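Long-range contact in cell death abnormality protein 2 (Caenorhabditis elegans, PDB 3QWX), which acts as a CRK-family SH2-SH3 adaptor required for engulfment of cell corpses and for cell migration, working in a complex with ced-5 and ced-12: residues R142-S147 / E155-L160. Numbering follows the deposited sequence.
Sequences RLEILS and EARNAL
Glu144 and Arg157 face each other as a hydrogen-bonded pair in an antiparallel beta hairpin of the first SH3 domain. Their backbones exchange two bonds, Glu144 N to Arg157 O at 3.0 Å and Arg157 N to Glu144 O. Their side chains add a salt bridge on the same face of the sheet. Arg157 NH2 reaches Glu144 OE1 at 2.9 Å, and NE makes a weak second bond to the same oxygen. The carboxylate stands nearly upright to the guanidinium, with 87° between the planes, and OE1 lies at the guanidinium edge. A bend at chi3 (60°) turns the Arg157 head back to this oxygen. Leu146 CD1 lies over one face of the guanidinium, offset toward its rim and 3.8 Å from Arg157 CZ, while Leu146 CD2 packs on Arg157 CB. On the other face of the sheet, Ile145 CD1 touches Ala156 CB at 3.9 Å.

A classic beta bulge follows, where Leu146 and Ser147 both oppose Glu155. Glu155 O takes a 2.7 Å bond from Leu146 N and a weak one from Ser147 N. Glu155 N returns a bond to Ser147 O. The Glu155 carboxylate passes Ser147 CB and forms a salt bridge with Lys115, whose carbonyl also accepts a bond from Arg157 NH1.

Strands 119-123 and 163-167 flank the hairpin in the five-stranded sheet. Beyond the last paired residues, a water links Arg142 O to Ala159 N. Arg142 forms a second salt bridge to the Glu144 carboxylate, which is likely to limit its rotation: Arg142 NH1 meets Glu144 OE2 at 3.1 Å, in an almost straight bond of 177°.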
ATOM      1  N   ARG A 142      12.435 -10.109 -13.196  1.00 17.74           N
ATOM      2  CA  ARG A 142      13.146  -9.029 -12.509  1.00 18.49           C
ATOM      3  C   ARG A 142      12.357  -8.537 -11.298  1.00 15.69           C
ATOM      4  O   ARG A 142      11.182  -8.227 -11.403  1.00 19.51           O
ATOM      5  CB  ARG A 142      13.395  -7.870 -13.482  1.00 21.61           C
ATOM      6  CG  ARG A 142      14.135  -6.676 -12.883  1.00 25.62           C
ATOM      7  CD  ARG A 142      14.105  -5.472 -13.841  1.00 28.72           C
ATOM      8  NE  ARG A 142      14.879  -4.321 -13.360  1.00 32.08           N
ATOM      9  CZ  ARG A 142      14.465  -3.452 -12.437  1.00 31.41           C
ATOM     10  NH1 ARG A 142      13.283  -3.600 -11.850  1.00 26.23           N
ATOM     11  NH2 ARG A 142      15.243  -2.426 -12.092  1.00 29.63           N
ATOM     12  N   LEU A 143      12.997  -8.490 -10.137  1.00 18.81           N
ATOM     13  CA  LEU A 143      12.313  -8.040  -8.935  1.00 19.72           C
ATOM     14  C   LEU A 143      13.174  -7.023  -8.222  1.00 19.59           C
ATOM     15  O   LEU A 143      14.385  -6.942  -8.434  1.00 19.94           O
ATOM     16  CB  LEU A 143      12.022  -9.205  -7.993  1.00 17.82           C
ATOM     17  CG  LEU A 143      11.223 -10.391  -8.550  1.00 20.36           C
ATOM     18  CD1 LEU A 143      11.283 -11.538  -7.574  1.00 18.79           C
ATOM     19  CD2 LEU A 143       9.753 -10.006  -8.857  1.00 16.86           C
ATOM     20  N   GLU A 144      12.528  -6.247  -7.376  1.00 19.89           N
ATOM     21  CA  GLU A 144      13.213  -5.255  -6.569  1.00 20.81           C
ATOM     22  C   GLU A 144      13.063  -5.668  -5.123  1.00 17.56           C
ATOM     23  O   GLU A 144      11.950  -5.850  -4.628  1.00 17.06           O
ATOM     24  CB  GLU A 144      12.615  -3.863  -6.818  1.00 17.37           C
ATOM     25  CG  GLU A 144      13.052  -3.285  -8.159  1.00 21.26           C
ATOM     26  CD  GLU A 144      12.203  -2.096  -8.617  1.00 24.86           C
ATOM     27  OE1 GLU A 144      11.283  -1.707  -7.882  1.00 20.88           O
ATOM     28  OE2 GLU A 144      12.457  -1.572  -9.724  1.00 22.32           O
ATOM     29  N   ILE A 145      14.194  -5.825  -4.451  1.00 16.97           N
ATOM     30  CA  ILE A 145      14.204  -6.206  -3.050  1.00 17.17           C
ATOM     31  C   ILE A 145      14.086  -4.975  -2.158  1.00 18.40           C
ATOM     32  O   ILE A 145      14.894  -4.056  -2.252  1.00 17.58           O
ATOM     33  CB  ILE A 145      15.488  -6.989  -2.710  1.00 18.31           C
ATOM     34  CG1 ILE A 145      15.604  -8.230  -3.605  1.00 17.98           C
ATOM     35  CG2 ILE A 145      15.522  -7.379  -1.240  1.00 18.27           C
ATOM     36  CD1 ILE A 145      14.452  -9.223  -3.475  1.00 18.44           C
ATOM     37  N   LEU A 146      13.084  -4.981  -1.282  1.00 16.23           N
ATOM     38  CA  LEU A 146      12.788  -3.843  -0.416  1.00 18.34           C
ATOM     39  C   LEU A 146      13.254  -4.067   1.008  1.00 23.53           C
ATOM     40  O   LEU A 146      13.414  -3.116   1.777  1.00 21.86           O
ATOM     41  CB  LEU A 146      11.277  -3.591  -0.371  1.00 21.08           C
ATOM     42  CG  LEU A 146      10.553  -2.866  -1.508  1.00 24.36           C
ATOM     43  CD1 LEU A 146      11.383  -2.732  -2.756  1.00 19.73           C
ATOM     44  CD2 LEU A 146       9.232  -3.532  -1.789  1.00 25.15           C
ATOM     45  N   SER A 147      13.437  -5.324   1.381  1.00 17.53           N
ATOM     46  CA  SER A 147      13.844  -5.614   2.740  1.00 24.22           C
ATOM     47  C   SER A 147      14.460  -6.985   2.830  1.00 23.17           C
ATOM     48  O   SER A 147      13.914  -7.952   2.296  1.00 17.64           O
ATOM     49  CB  SER A 147      12.657  -5.530   3.698  1.00 22.96           C
ATOM     50  OG  SER A 147      13.114  -5.651   5.028  1.00 31.81           O
ATOM     51  N   GLU A 155      11.538  -9.227   1.368  1.00 18.76           N
ATOM     52  CA  GLU A 155      10.413  -8.514   0.773  1.00 16.16           C
ATOM     53  C   GLU A 155      10.803  -8.019  -0.628  1.00 20.16           C
ATOM     54  O   GLU A 155      11.811  -7.324  -0.790  1.00 16.87           O
ATOM     55  CB  GLU A 155       9.996  -7.327   1.654  1.00 19.73           C
ATOM     56  CG  GLU A 155       8.752  -6.582   1.140  1.00 19.87           C
ATOM     57  CD  GLU A 155       8.426  -5.316   1.937  1.00 26.42           C
ATOM     58  OE1 GLU A 155       9.285  -4.836   2.702  1.00 30.84           O
ATOM     59  OE2 GLU A 155       7.306  -4.792   1.783  1.00 38.69           O
ATOM     60  N   ALA A 156      10.001  -8.393  -1.627  1.00 18.48           N
ATOM     61  CA  ALA A 156      10.254  -8.048  -3.031  1.00 16.71           C
ATOM     62  C   ALA A 156       9.055  -7.317  -3.660  1.00 19.74           C
ATOM     63  O   ALA A 156       7.943  -7.351  -3.126  1.00 18.02           O
ATOM     64  CB  ALA A 156      10.570  -9.293  -3.813  1.00 15.71           C
ATOM     65  N   ARG A 157       9.292  -6.660  -4.790  1.00 16.73           N
ATOM     66  CA  ARG A 157       8.258  -5.930  -5.505  1.00 18.99           C
ATOM     67  C   ARG A 157       8.389  -6.264  -6.979  1.00 17.98           C
ATOM     68  O   ARG A 157       9.485  -6.224  -7.531  1.00 18.50           O
ATOM     69  CB  ARG A 157       8.421  -4.417  -5.304  1.00 21.68           C
ATOM     70  CG  ARG A 157       7.307  -3.589  -5.923  1.00 19.83           C
ATOM     71  CD  ARG A 157       7.388  -2.134  -5.467  1.00 21.79           C
ATOM     72  NE  ARG A 157       8.644  -1.507  -5.844  1.00 21.83           N
ATOM     73  CZ  ARG A 157       9.294  -0.608  -5.110  1.00 22.73           C
ATOM     74  NH1 ARG A 157       8.820  -0.206  -3.934  1.00 21.63           N
ATOM     75  NH2 ARG A 157      10.432  -0.110  -5.558  1.00 18.40           N
ATOM     76  N   ASN A 158       7.288  -6.604  -7.625  1.00 13.07           N
ATOM     77  CA  ASN A 158       7.371  -6.900  -9.052  1.00 19.21           C
ATOM     78  C   ASN A 158       7.099  -5.666  -9.929  1.00 18.90           C
ATOM     79  O   ASN A 158       6.847  -4.570  -9.412  1.00 21.47           O
ATOM     80  CB  ASN A 158       6.494  -8.102  -9.429  1.00 20.22           C
ATOM     81  CG  ASN A 158       4.998  -7.813  -9.314  1.00 21.18           C
ATOM     82  OD1 ASN A 158       4.568  -6.662  -9.263  1.00 24.12           O
ATOM     83  ND2 ASN A 158       4.205  -8.866  -9.299  1.00 18.30           N
ATOM     84  N   ALA A 159       7.170  -5.842 -11.245  1.00 25.52           N
ATOM     85  CA  ALA A 159       6.984  -4.736 -12.190  1.00 23.15           C
ATOM     86  C   ALA A 159       5.618  -4.078 -12.046  1.00 30.47           C
ATOM     87  O   ALA A 159       5.456  -2.889 -12.336  1.00 32.82           O
ATOM     88  CB  ALA A 159       7.181  -5.220 -13.624  1.00 23.57           C
ATOM     89  N   LEU A 160       4.634  -4.861 -11.614  1.00 26.33           N
ATOM     90  CA  LEU A 160       3.279  -4.359 -11.452  1.00 28.18           C
ATOM     91  C   LEU A 160       3.129  -3.511 -10.183  1.00 31.08           C
ATOM     92  O   LEU A 160       2.185  -2.731 -10.058  1.00 31.44           O
ATOM     93  CB  LEU A 160       2.276  -5.522 -11.471  1.00 32.25           C
ATOM     94  CG  LEU A 160       1.793  -6.060 -12.828  1.00 38.95           C
ATOM     95  CD1 LEU A 160       2.903  -6.102 -13.876  1.00 39.52           C
ATOM     96  CD2 LEU A 160       1.144  -7.439 -12.675  1.00 46.57           C
TER
HETATM   97  O   HOH W   1       8.460  -8.305 -12.184  1.00 18.43           O